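Local coordinates for acyl-coenzyme A oxidase (Caenorhabditis elegans, PDB 5K3J), which catalyses the FAD-dependent desaturation of ascaroside-CoA thioesters with a five-carbon omega side chain, the first step of peroxisomal beta-oxidation in pheromone biosynthesis, at residues Ser294-Leu308 with Leu346-Ile360. Residues are numbered along the deposited sequence; the frame is centred on the assembly and turned at random.
With 6QA (~{S}-[2-[3-[[(2~{R})-4-[[[(2~{R},3~{S},4~{R},5~{R})-5-(6-aminopurin-9-yl)-4-oxidanyl-3-phosphonooxy-oxolan-2-yl]methoxy-oxidanyl-phosphoryl]oxy-oxidanyl-phosphoryl]oxy-3,3-dimethyl-2-oxidanyl-butanoyl]amino]propanoylamino]ethyl] 5-[(2~{R},3~{R},5~{R},6~{S})-6-methyl-3,5-bis(oxidanyl)oxan-2-yl]oxypentanethioate), chain E.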
ATOM      1  N   SER A 294      21.912  -5.287   2.899  1.00 39.92           N
ATOM      2  CA  SER A 294      22.373  -5.250   4.279  1.00 46.75           C
ATOM      3  C   SER A 294      21.896  -3.976   4.970  1.00 48.45           C
ATOM      4  O   SER A 294      21.601  -3.976   6.164  1.00 47.59           O
ATOM      5  CB  SER A 294      23.902  -5.343   4.338  1.00 44.08           C
ATOM      6  OG  SER A 294      24.509  -4.291   3.603  1.00 41.93           O
ATOM      7  N   GLN A 295      21.794  -2.901   4.198  1.00 54.30           N
ATOM      8  CA  GLN A 295      21.528  -1.578   4.749  1.00 52.13           C
ATOM      9  C   GLN A 295      20.043  -1.283   4.986  1.00 50.77           C
ATOM     10  O   GLN A 295      19.701  -0.492   5.862  1.00 52.73           O
ATOM     11  CB  GLN A 295      22.144  -0.520   3.821  1.00 56.91           C
ATOM     12  CG  GLN A 295      21.864   0.925   4.189  1.00 63.77           C
ATOM     13  CD  GLN A 295      20.783   1.541   3.322  1.00 68.88           C
ATOM     14  OE1 GLN A 295      20.078   0.839   2.596  1.00 68.55           O
ATOM     15  NE2 GLN A 295      20.653   2.862   3.387  1.00 67.52           N
ATOM     16  N   MET A 296      19.155  -1.926   4.235  1.00 53.62           N
ATOM     17  CA  MET A 296      17.746  -1.524   4.278  1.00 49.48           C
ATOM     18  C   MET A 296      16.956  -2.082   5.459  1.00 49.19           C
ATOM     19  O   MET A 296      15.796  -1.738   5.636  1.00 56.05           O
ATOM     20  CB  MET A 296      17.042  -1.895   2.969  1.00 45.54           C
ATOM     21  CG  MET A 296      17.494  -3.191   2.333  1.00 47.23           C
ATOM     22  SD  MET A 296      16.790  -3.361   0.680  1.00 41.84           S
ATOM     23  CE  MET A 296      15.047  -3.244   1.068  1.00 39.10           C
ATOM     24  N   ALA A 297      17.570  -2.930   6.275  1.00 32.25           N
ATOM     25  CA  ALA A 297      16.943  -3.282   7.542  1.00 28.27           C
ATOM     26  C   ALA A 297      16.938  -2.032   8.416  1.00 29.83           C
ATOM     27  O   ALA A 297      15.948  -1.720   9.081  1.00 27.49           O
ATOM     28  CB  ALA A 297      17.671  -4.427   8.229  1.00 27.31           C
ATOM     29  N   MET A 298      18.056  -1.313   8.384  1.00 43.97           N
ATOM     30  CA  MET A 298      18.197  -0.029   9.051  1.00 46.63           C
ATOM     31  C   MET A 298      17.237   1.003   8.470  1.00 45.90           C
ATOM     32  O   MET A 298      16.507   1.670   9.204  1.00 46.17           O
ATOM     33  CB  MET A 298      19.633   0.466   8.918  1.00 50.77           C
ATOM     34  CG  MET A 298      19.853   1.882   9.402  1.00 55.31           C
ATOM     35  SD  MET A 298      19.701   2.024  11.185  1.00 58.16           S
ATOM     36  CE  MET A 298      21.059   0.978  11.698  1.00 58.08           C
ATOM     37  N   GLU A 299      17.246   1.121   7.145  1.00 40.84           N
ATOM     38  CA  GLU A 299      16.495   2.154   6.437  1.00 39.20           C
ATOM     39  C   GLU A 299      14.987   1.893   6.434  1.00 35.58           C
ATOM     40  O   GLU A 299      14.188   2.821   6.586  1.00 32.99           O
ATOM     41  CB  GLU A 299      16.999   2.270   5.001  1.00 39.80           C
ATOM     42  CG  GLU A 299      16.345   3.375   4.198  1.00 40.87           C
ATOM     43  CD  GLU A 299      16.734   3.335   2.735  1.00 42.25           C
ATOM     44  OE1 GLU A 299      16.973   2.224   2.217  1.00 44.31           O
ATOM     45  OE2 GLU A 299      16.801   4.411   2.103  1.00 43.57           O
ATOM     46  N   GLN A 300      14.594   0.633   6.256  1.00 36.89           N
ATOM     47  CA  GLN A 300      13.184   0.279   6.334  1.00 38.58           C
ATOM     48  C   GLN A 300      12.779   0.161   7.795  1.00 39.13           C
ATOM     49  O   GLN A 300      11.632  -0.153   8.108  1.00 41.95           O
ATOM     50  CB  GLN A 300      12.893  -1.020   5.575  1.00 37.33           C
ATOM     51  CG  GLN A 300      13.166  -0.986   4.088  1.00 39.56           C
ATOM     52  CD  GLN A 300      11.974  -0.526   3.285  1.00 38.22           C
ATOM     53  OE1 GLN A 300      10.831  -0.663   3.716  1.00 40.72           O
ATOM     54  NE2 GLN A 300      12.234   0.022   2.107  1.00 36.04           N
ATOM     55  N   GLY A 301      13.724   0.438   8.687  1.00 40.58           N
ATOM     56  CA  GLY A 301      13.419   0.599  10.091  1.00 37.94           C
ATOM     57  C   GLY A 301      13.112   2.054  10.402  1.00 36.73           C
ATOM     58  O   GLY A 301      12.312   2.352  11.289  1.00 40.71           O
ATOM     59  N   LEU A 302      13.716   2.965   9.638  1.00 23.04           N
ATOM     60  CA  LEU A 302      13.586   4.400   9.900  1.00 20.38           C
ATOM     61  C   LEU A 302      12.365   5.043   9.225  1.00 19.68           C
ATOM     62  O   LEU A 302      11.696   5.869   9.847  1.00 19.72           O
ATOM     63  CB  LEU A 302      14.864   5.130   9.477  1.00 20.13           C
ATOM     64  CG  LEU A 302      16.060   4.885  10.403  1.00 20.15           C
ATOM     65  CD1 LEU A 302      17.356   5.440   9.826  1.00 19.60           C
ATOM     66  CD2 LEU A 302      15.791   5.484  11.778  1.00 21.80           C
ATOM     67  N   PHE A 303      12.083   4.681   7.973  1.00 24.10           N
ATOM     68  CA  PHE A 303      10.834   5.073   7.312  1.00 24.77           C
ATOM     69  C   PHE A 303       9.633   4.768   8.206  1.00 27.37           C
ATOM     70  O   PHE A 303       8.737   5.593   8.382  1.00 26.49           O
ATOM     71  CB  PHE A 303      10.650   4.316   5.999  1.00 23.18           C
ATOM     72  CG  PHE A 303      11.557   4.753   4.889  1.00 22.53           C
ATOM     73  CD1 PHE A 303      11.770   6.093   4.608  1.00 21.57           C
ATOM     74  CD2 PHE A 303      12.180   3.801   4.099  1.00 23.24           C
ATOM     75  CE1 PHE A 303      12.599   6.466   3.558  1.00 20.47           C
ATOM     76  CE2 PHE A 303      13.007   4.167   3.056  1.00 23.27           C
ATOM     77  CZ  PHE A 303      13.217   5.505   2.786  1.00 21.47           C
ATOM     78  N   LEU A 304       9.628   3.552   8.743  1.00 26.94           N
ATOM     79  CA  LEU A 304       8.553   3.055   9.588  1.00 30.05           C
ATOM     80  C   LEU A 304       8.465   3.873  10.864  1.00 31.12           C
ATOM     81  O   LEU A 304       7.373   4.202  11.321  1.00 35.41           O
ATOM     82  CB  LEU A 304       8.773   1.578   9.921  1.00 31.83           C
ATOM     83  CG  LEU A 304       7.690   0.859  10.717  1.00 34.03           C
ATOM     84  CD1 LEU A 304       6.335   1.155  10.113  1.00 35.83           C
ATOM     85  CD2 LEU A 304       7.958  -0.637  10.725  1.00 36.16           C
ATOM     86  N   ALA A 305       9.616   4.201  11.439  1.00 33.36           N
ATOM     87  CA  ALA A 305       9.649   5.079  12.596  1.00 34.97           C
ATOM     88  C   ALA A 305       9.063   6.442  12.234  1.00 34.99           C
ATOM     89  O   ALA A 305       8.312   7.032  13.008  1.00 36.37           O
ATOM     90  CB  ALA A 305      11.065   5.221  13.107  1.00 35.36           C
ATOM     91  N   HIS A 306       9.416   6.923  11.046  1.00 37.90           N
ATOM     92  CA  HIS A 306       8.908   8.182  10.512  1.00 35.39           C
ATOM     93  C   HIS A 306       7.380   8.173  10.457  1.00 35.19           C
ATOM     94  O   HIS A 306       6.728   9.129  10.877  1.00 35.79           O
ATOM     95  CB  HIS A 306       9.513   8.424   9.121  1.00 32.70           C
ATOM     96  CG  HIS A 306       9.142   9.734   8.495  1.00 28.45           C
ATOM     97  ND1 HIS A 306       9.978  10.391   7.620  1.00 27.41           N
ATOM     98  CD2 HIS A 306       8.024  10.493   8.586  1.00 28.58           C
ATOM     99  CE1 HIS A 306       9.401  11.506   7.212  1.00 28.05           C
ATOM    100  NE2 HIS A 306       8.214  11.593   7.783  1.00 29.11           N
ATOM    101  N   ALA A 307       6.813   7.088   9.942  1.00 40.70           N
ATOM    102  CA  ALA A 307       5.365   6.952   9.861  1.00 43.22           C
ATOM    103  C   ALA A 307       4.739   6.969  11.252  1.00 44.67           C
ATOM    104  O   ALA A 307       3.741   7.652  11.491  1.00 51.11           O
ATOM    105  CB  ALA A 307       4.995   5.677   9.129  1.00 43.27           C
ATOM    106  N   LEU A 308       5.348   6.217  12.163  1.00 26.60           N
ATOM    107  CA  LEU A 308       4.855   6.083  13.530  1.00 25.36           C
ATOM    108  C   LEU A 308       5.018   7.371  14.326  1.00 20.67           C
ATOM    109  O   LEU A 308       4.266   7.622  15.264  1.00 19.34           O
ATOM    110  CB  LEU A 308       5.576   4.939  14.235  1.00 25.40           C
ATOM    111  CG  LEU A 308       5.328   3.587  13.575  1.00 27.26           C
ATOM    112  CD1 LEU A 308       6.382   2.581  13.992  1.00 27.43           C
ATOM    113  CD2 LEU A 308       3.937   3.092  13.920  1.00 29.18           C
ATOM    114  N   LEU A 346       6.019  -0.245  16.032  1.00 49.92           N
ATOM    115  CA  LEU A 346       7.009   0.500  16.798  1.00 48.57           C
ATOM    116  C   LEU A 346       8.055  -0.441  17.381  1.00 46.26           C
ATOM    117  O   LEU A 346       9.226  -0.089  17.503  1.00 49.38           O
ATOM    118  CB  LEU A 346       6.337   1.305  17.912  1.00 44.93           C
ATOM    119  CG  LEU A 346       7.266   2.186  18.744  1.00 46.56           C
ATOM    120  CD1 LEU A 346       7.983   3.182  17.847  1.00 46.59           C
ATOM    121  CD2 LEU A 346       6.499   2.898  19.849  1.00 45.76           C
ATOM    122  N   ALA A 347       7.625  -1.647  17.731  1.00 51.27           N
ATOM    123  CA  ALA A 347       8.539  -2.672  18.213  1.00 49.61           C
ATOM    124  C   ALA A 347       9.411  -3.166  17.064  1.00 47.66           C
ATOM    125  O   ALA A 347      10.587  -3.483  17.252  1.00 45.49           O
ATOM    126  CB  ALA A 347       7.772  -3.821  18.841  1.00 53.95           C
ATOM    127  N   ARG A 348       8.824  -3.224  15.872  1.00 36.45           N
ATOM    128  CA  ARG A 348       9.539  -3.675  14.684  1.00 35.53           C
ATOM    129  C   ARG A 348      10.554  -2.642  14.209  1.00 33.95           C
ATOM    130  O   ARG A 348      11.646  -2.995  13.776  1.00 33.81           O
ATOM    131  CB  ARG A 348       8.554  -3.997  13.559  1.00 36.03           C
ATOM    132  CG  ARG A 348       7.932  -5.380  13.665  1.00 34.04           C
ATOM    133  CD  ARG A 348       6.798  -5.570  12.671  1.00 33.21           C
ATOM    134  NE  ARG A 348       6.375  -6.965  12.603  1.00 34.84           N
ATOM    135  CZ  ARG A 348       5.352  -7.403  11.880  1.00 36.60           C
ATOM    136  NH1 ARG A 348       4.636  -6.549  11.162  1.00 37.48           N
ATOM    137  NH2 ARG A 348       5.041  -8.693  11.877  1.00 36.84           N
ATOM    138  N   ALA A 349      10.182  -1.369  14.293  1.00 26.89           N
ATOM    139  CA  ALA A 349      11.062  -0.284  13.871  1.00 29.99           C
ATOM    140  C   ALA A 349      12.378  -0.321  14.639  1.00 35.79           C
ATOM    141  O   ALA A 349      13.453  -0.170  14.055  1.00 41.81           O
ATOM    142  CB  ALA A 349      10.380   1.054  14.056  1.00 30.73           C
ATOM    143  N   TYR A 350      12.283  -0.515  15.952  1.00 45.89           N
ATOM    144  CA  TYR A 350      13.460  -0.693  16.791  1.00 42.58           C
ATOM    145  C   TYR A 350      14.181  -1.992  16.451  1.00 41.84           C
ATOM    146  O   TYR A 350      15.400  -2.008  16.287  1.00 41.50           O
ATOM    147  CB  TYR A 350      13.075  -0.682  18.273  1.00 42.67           C
ATOM    148  CG  TYR A 350      12.864   0.701  18.845  1.00 39.04           C
ATOM    149  CD1 TYR A 350      11.592   1.243  18.948  1.00 37.43           C
ATOM    150  CD2 TYR A 350      13.937   1.464  19.281  1.00 35.43           C
ATOM    151  CE1 TYR A 350      11.391   2.506  19.470  1.00 35.41           C
ATOM    152  CE2 TYR A 350      13.751   2.730  19.804  1.00 36.31           C
ATOM    153  CZ  TYR A 350      12.473   3.246  19.897  1.00 36.07           C
ATOM    154  OH  TYR A 350      12.276   4.504  20.416  1.00 38.32           O
ATOM    155  N   ALA A 351      13.417  -3.076  16.343  1.00 39.10           N
ATOM    156  CA  ALA A 351      13.983  -4.396  16.086  1.00 39.27           C
ATOM    157  C   ALA A 351      14.722  -4.436  14.753  1.00 41.39           C
ATOM    158  O   ALA A 351      15.804  -5.018  14.654  1.00 43.46           O
ATOM    159  CB  ALA A 351      12.893  -5.456  16.116  1.00 37.33           C
ATOM    160  N   PHE A 352      14.137  -3.814  13.733  1.00 44.27           N
ATOM    161  CA  PHE A 352      14.744  -3.793  12.404  1.00 42.93           C
ATOM    162  C   PHE A 352      16.062  -3.022  12.414  1.00 42.78           C
ATOM    163  O   PHE A 352      17.054  -3.460  11.833  1.00 40.68           O
ATOM    164  CB  PHE A 352      13.800  -3.169  11.365  1.00 43.97           C
ATOM    165  CG  PHE A 352      12.549  -3.965  11.110  1.00 43.38           C
ATOM    166  CD1 PHE A 352      12.418  -5.256  11.591  1.00 42.93           C
ATOM    167  CD2 PHE A 352      11.504  -3.418  10.382  1.00 46.92           C
ATOM    168  CE1 PHE A 352      11.269  -5.983  11.360  1.00 47.62           C
ATOM    169  CE2 PHE A 352      10.354  -4.140  10.146  1.00 49.79           C
ATOM    170  CZ  PHE A 352      10.237  -5.424  10.636  1.00 48.69           C
ATOM    171  N   ILE A 353      16.057  -1.868  13.076  1.00 38.98           N
ATOM    172  CA  ILE A 353      17.213  -0.974  13.103  1.00 42.15           C
ATOM    173  C   ILE A 353      18.417  -1.628  13.779  1.00 44.53           C
ATOM    174  O   ILE A 353      19.545  -1.524  13.291  1.00 42.62           O
ATOM    175  CB  ILE A 353      16.863   0.352  13.813  1.00 39.06           C
ATOM    176  CG1 ILE A 353      16.015   1.225  12.888  1.00 38.38           C
ATOM    177  CG2 ILE A 353      18.121   1.103  14.235  1.00 37.52           C
ATOM    178  CD1 ILE A 353      15.387   2.414  13.577  1.00 38.51           C
ATOM    179  N   PHE A 354      18.171  -2.317  14.889  1.00 53.66           N
ATOM    180  CA  PHE A 354      19.234  -3.027  15.596  1.00 51.89           C
ATOM    181  C   PHE A 354      19.717  -4.210  14.771  1.00 49.84           C
ATOM    182  O   PHE A 354      20.903  -4.544  14.773  1.00 53.57           O
ATOM    183  CB  PHE A 354      18.749  -3.497  16.968  1.00 49.33           C
ATOM    184  CG  PHE A 354      18.333  -2.376  17.876  1.00 48.43           C
ATOM    185  CD1 PHE A 354      18.988  -1.160  17.830  1.00 46.15           C
ATOM    186  CD2 PHE A 354      17.282  -2.533  18.766  1.00 48.02           C
ATOM    187  CE1 PHE A 354      18.611  -0.125  18.653  1.00 45.39           C
ATOM    188  CE2 PHE A 354      16.899  -1.499  19.594  1.00 49.48           C
ATOM    189  CZ  PHE A 354      17.566  -0.292  19.537  1.00 47.73           C
ATOM    190  N   THR A 355      18.786  -4.843  14.068  1.00 43.95           N
ATOM    191  CA  THR A 355      19.119  -5.901  13.129  1.00 45.88           C
ATOM    192  C   THR A 355      19.939  -5.314  11.985  1.00 45.59           C
ATOM    193  O   THR A 355      20.811  -5.977  11.421  1.00 44.72           O
ATOM    194  CB  THR A 355      17.846  -6.586  12.583  1.00 47.09           C
ATOM    195  OG1 THR A 355      17.060  -7.078  13.677  1.00 48.38           O
ATOM    196  CG2 THR A 355      18.194  -7.742  11.659  1.00 48.15           C
ATOM    197  N   GLY A 356      19.655  -4.056  11.659  1.00 51.28           N
ATOM    198  CA  GLY A 356      20.368  -3.349  10.614  1.00 53.22           C
ATOM    199  C   GLY A 356      21.812  -3.046  10.975  1.00 51.72           C
ATOM    200  O   GLY A 356      22.694  -3.129  10.121  1.00 50.14           O
ATOM    201  N   PHE A 357      22.055  -2.697  12.237  1.00 45.01           N
ATOM    202  CA  PHE A 357      23.409  -2.394  12.703  1.00 43.98           C
ATOM    203  C   PHE A 357      24.348  -3.582  12.545  1.00 44.11           C
ATOM    204  O   PHE A 357      25.512  -3.412  12.179  1.00 43.59           O
ATOM    205  CB  PHE A 357      23.403  -1.947  14.171  1.00 41.07           C
ATOM    206  CG  PHE A 357      23.168  -0.478  14.355  1.00 39.18           C
ATOM    207  CD1 PHE A 357      24.056   0.443  13.831  1.00 38.81           C
ATOM    208  CD2 PHE A 357      22.072  -0.018  15.058  1.00 36.26           C
ATOM    209  CE1 PHE A 357      23.850   1.790  13.992  1.00 42.88           C
ATOM    210  CE2 PHE A 357      21.865   1.332  15.221  1.00 38.09           C
ATOM    211  CZ  PHE A 357      22.752   2.234  14.689  1.00 41.31           C
ATOM    212  N   GLU A 358      23.848  -4.780  12.827  1.00 40.59           N
ATOM    213  CA  GLU A 358      24.665  -5.983  12.714  1.00 43.63           C
ATOM    214  C   GLU A 358      25.053  -6.270  11.264  1.00 46.55           C
ATOM    215  O   GLU A 358      26.227  -6.480  10.966  1.00 56.07           O
ATOM    216  CB  GLU A 358      23.934  -7.189  13.307  1.00 45.65           C
ATOM    217  CG  GLU A 358      23.762  -7.145  14.814  1.00 48.93           C
ATOM    218  CD  GLU A 358      23.340  -8.487  15.386  1.00 51.73           C
ATOM    219  OE1 GLU A 358      23.350  -9.484  14.632  1.00 48.08           O
ATOM    220  OE2 GLU A 358      22.995  -8.544  16.585  1.00 54.26           O
ATOM    221  N   THR A 359      24.071  -6.266  10.367  1.00 43.29           N
ATOM    222  CA  THR A 359      24.321  -6.620   8.972  1.00 42.07           C
ATOM    223  C   THR A 359      25.052  -5.515   8.210  1.00 44.15           C
ATOM    224  O   THR A 359      25.716  -5.782   7.208  1.00 41.11           O
ATOM    225  CB  THR A 359      23.015  -6.966   8.233  1.00 43.59           C
ATOM    226  OG1 THR A 359      22.120  -5.849   8.282  1.00 47.97           O
ATOM    227  CG2 THR A 359      22.350  -8.179   8.871  1.00 43.51           C
ATOM    228  N   ILE A 360      24.938  -4.279   8.683  1.00 39.58           N
ATOM    229  CA  ILE A 360      25.702  -3.183   8.096  1.00 42.53           C
ATOM    230  C   ILE A 360      27.184  -3.378   8.384  1.00 54.78           C
ATOM    231  O   ILE A 360      28.030  -3.193   7.507  1.00 57.03           O
ATOM    232  CB  ILE A 360      25.242  -1.806   8.630  1.00 45.32           C
ATOM    233  CG1 ILE A 360      23.991  -1.333   7.888  1.00 44.57           C
ATOM    234  CG2 ILE A 360      26.339  -0.760   8.480  1.00 45.12           C
ATOM    235  CD1 ILE A 360      23.363  -0.091   8.489  1.00 41.96           C
TER
HETATM  236  P26 6QA E 703      22.296 -15.291 -11.223  1.00 90.58           P
HETATM  237  P29 6QA E 703      23.367 -18.105 -11.023  1.00 86.58           P
HETATM  238  P50 6QA E 703      22.738 -22.177  -5.343  1.00112.46           P
HETATM  239  O01 6QA E 703      16.509   2.677  -0.615  1.00 50.87           O
HETATM  240  C02 6QA E 703      17.736   2.488  -1.354  1.00 45.64           C
HETATM  241  C03 6QA E 703      17.283   2.673  -2.811  1.00 45.10           C
HETATM  242  O04 6QA E 703      18.223   2.252  -3.688  1.00 44.72           O
HETATM  243  C05 6QA E 703      18.294   0.876  -3.890  1.00 47.76           C
HETATM  244  C06 6QA E 703      18.043   0.603  -5.399  1.00 47.56           C
HETATM  245  C07 6QA E 703      18.861  -0.651  -5.788  1.00 48.76           C
HETATM  246  C08 6QA E 703      19.133  -0.612  -7.291  1.00 49.84           C
HETATM  247  C09 6QA E 703      18.594  -1.808  -7.958  1.00 49.74           C
HETATM  248  S10 6QA E 703      19.838  -2.683  -9.040  1.00 51.99           S
HETATM  249  C11 6QA E 703      19.992  -4.458  -8.700  1.00 46.57           C
HETATM  250  C12 6QA E 703      18.879  -5.072  -7.902  1.00 43.07           C
HETATM  251  N13 6QA E 703      18.446  -6.230  -8.591  1.00 45.35           N
HETATM  252  C14 6QA E 703      18.581  -7.550  -8.011  1.00 49.09           C
HETATM  253  C15 6QA E 703      18.074  -8.812  -8.797  1.00 54.71           C
HETATM  254  C16 6QA E 703      19.293  -9.780  -8.967  1.00 59.95           C
HETATM  255  N17 6QA E 703      18.928 -11.174  -8.647  1.00 65.17           N
HETATM  256  C18 6QA E 703      19.743 -12.245  -9.235  1.00 73.70           C
HETATM  257  C19 6QA E 703      19.395 -13.698  -8.921  1.00 80.37           C
HETATM  258  O20 6QA E 703      18.180 -13.740  -8.206  1.00 82.15           O
HETATM  259  C21 6QA E 703      20.508 -14.385  -8.080  1.00 83.77           C
HETATM  260  C22 6QA E 703      20.027 -15.901  -8.010  1.00 85.34           C
HETATM  261  C23 6QA E 703      20.607 -13.682  -6.686  1.00 78.42           C
HETATM  262  C24 6QA E 703      21.904 -14.369  -8.694  1.00 86.07           C
HETATM  263  O25 6QA E 703      22.122 -15.487  -9.578  1.00 84.07           O
HETATM  264  O27 6QA E 703      21.040 -14.716 -11.894  1.00 84.95           O
HETATM  265  O28 6QA E 703      22.638 -16.847 -11.836  1.00 95.15           O
HETATM  266  O30 6QA E 703      24.764 -18.281 -11.628  1.00 79.34           O
HETATM  267  O31 6QA E 703      23.396 -17.763  -9.378  1.00 91.89           O
HETATM  268  C32 6QA E 703      22.846 -18.612  -8.444  1.00 89.34           C
HETATM  269  C33 6QA E 703      24.046 -19.365  -7.732  1.00 92.10           C
HETATM  270  O34 6QA E 703      25.004 -18.558  -7.479  1.00 92.25           O
HETATM  271  C35 6QA E 703      25.173 -18.390  -5.870  1.00 88.92           C
HETATM  272  N36 6QA E 703      25.109 -16.957  -5.538  1.00 85.42           N
HETATM  273  C37 6QA E 703      24.231 -16.077  -6.026  1.00 89.93           C
HETATM  274  N38 6QA E 703      24.450 -14.857  -5.534  1.00 81.66           N
HETATM  275  C39 6QA E 703      25.520 -14.938  -4.692  1.00 81.50           C
HETATM  276  C40 6QA E 703      25.948 -16.266  -4.696  1.00 84.99           C
HETATM  277  N41 6QA E 703      27.018 -16.621  -3.932  1.00 86.01           N
HETATM  278  C42 6QA E 703      27.639 -15.705  -3.189  1.00 85.72           C
HETATM  279  N43 6QA E 703      27.257 -14.412  -3.163  1.00 81.54           N
HETATM  280  C44 6QA E 703      26.220 -13.992  -3.889  1.00 81.58           C
HETATM  281  N45 6QA E 703      25.805 -12.586  -3.862  1.00 77.48           N
HETATM  282  C46 6QA E 703      24.236 -19.079  -5.295  1.00 91.30           C
HETATM  283  O47 6QA E 703      24.822 -20.014  -4.279  1.00 96.43           O
HETATM  284  C48 6QA E 703      23.534 -19.892  -6.379  1.00 96.39           C
HETATM  285  O49 6QA E 703      23.806 -21.250  -6.263  1.00100.31           O
HETATM  286  O51 6QA E 703      22.065 -23.172  -6.241  1.00 94.74           O
HETATM  287  O52 6QA E 703      21.688 -21.267  -4.685  1.00101.91           O
HETATM  288  O53 6QA E 703      23.498 -22.872  -4.247  1.00 99.62           O
HETATM  289  O54 6QA E 703      22.564 -19.363 -11.240  1.00 84.32           O
HETATM  290  O55 6QA E 703      23.476 -14.382 -11.513  1.00 93.63           O
HETATM  291  O56 6QA E 703      20.654 -11.977  -9.962  1.00 68.79           O
HETATM  292  O57 6QA E 703      19.077  -7.711  -6.946  1.00 52.24           O
HETATM  293  O58 6QA E 703      17.419  -2.096  -7.766  1.00 46.08           O
HETATM  294  O59 6QA E 703      17.014   4.072  -3.103  1.00 41.16           O
HETATM  295  C60 6QA E 703      18.139   4.915  -2.832  1.00 40.44           C
HETATM  296  C61 6QA E 703      17.672   6.280  -3.285  1.00 39.77           C
HETATM  297  C62 6QA E 703      18.550   4.823  -1.339  1.00 44.63           C
HETATM  298  C63 6QA E 703      18.778   3.435  -0.913  1.00 44.83           C
HETATM  299  O64 6QA E 703      19.798   5.575  -1.138  1.00 49.78           O
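At Ser294 the backbone carbonyl takes a hydrogen bond from Thr359, whose OG1 lies 2.9 Å from Ser294 O in the carbonyl plane, on a lone pair. One turn on, Ala297 rests its methyl on the backbone of Gly356, with CB 3.8 Å from Gly356 CA. Met298 carries much of the packing. Its CG stands anti to the backbone N (chi1 172°), and bends at the next two torsions bring CE over the centre of the Phe357 ring, 3.4 Å from the centroid, a CH-pi contact; SD lies farther above the same face, a Met-aromatic contact. Ile353 CG2 touches the sulfur, while Ile360 CD1 meets Met298 CB, so that the methionine sits as a knob among Ile353, Gly356, Phe357 and Ile360. Segments 294-308 and 346-360 run nearly antiparallel, at 156°, their axes approaching to 7.0 Å; both belong to the C-alpha1 helical region of this acyl-CoA oxidase, whose fold is that of the acyl-CoA dehydrogenase superfamily. Glu299 leaves its helix on the side away from 346-360, and its extended chain carries OE1 to the ascaroside sugar, whose O01 donates a hydrogen bond of 2.9 Å; this residue is important for substrate specificity. Gly301 and Gly356 have no side chain to hold the helices apart, and CA atoms come to 4.3 Å for Met298-Gly356 and 4.5 Å for Gly301-Ala349. Phe352 CB packs against Ala297 O and Gly301 CA, its ring edge turned to Gln300 O. Leu302 CD2 meets Ile353 CD1. The second knob, Ala349, fits among Gly301, Leu304, Ala305 and Leu308, and Leu308 CD1 ends against the backbone of Leu346.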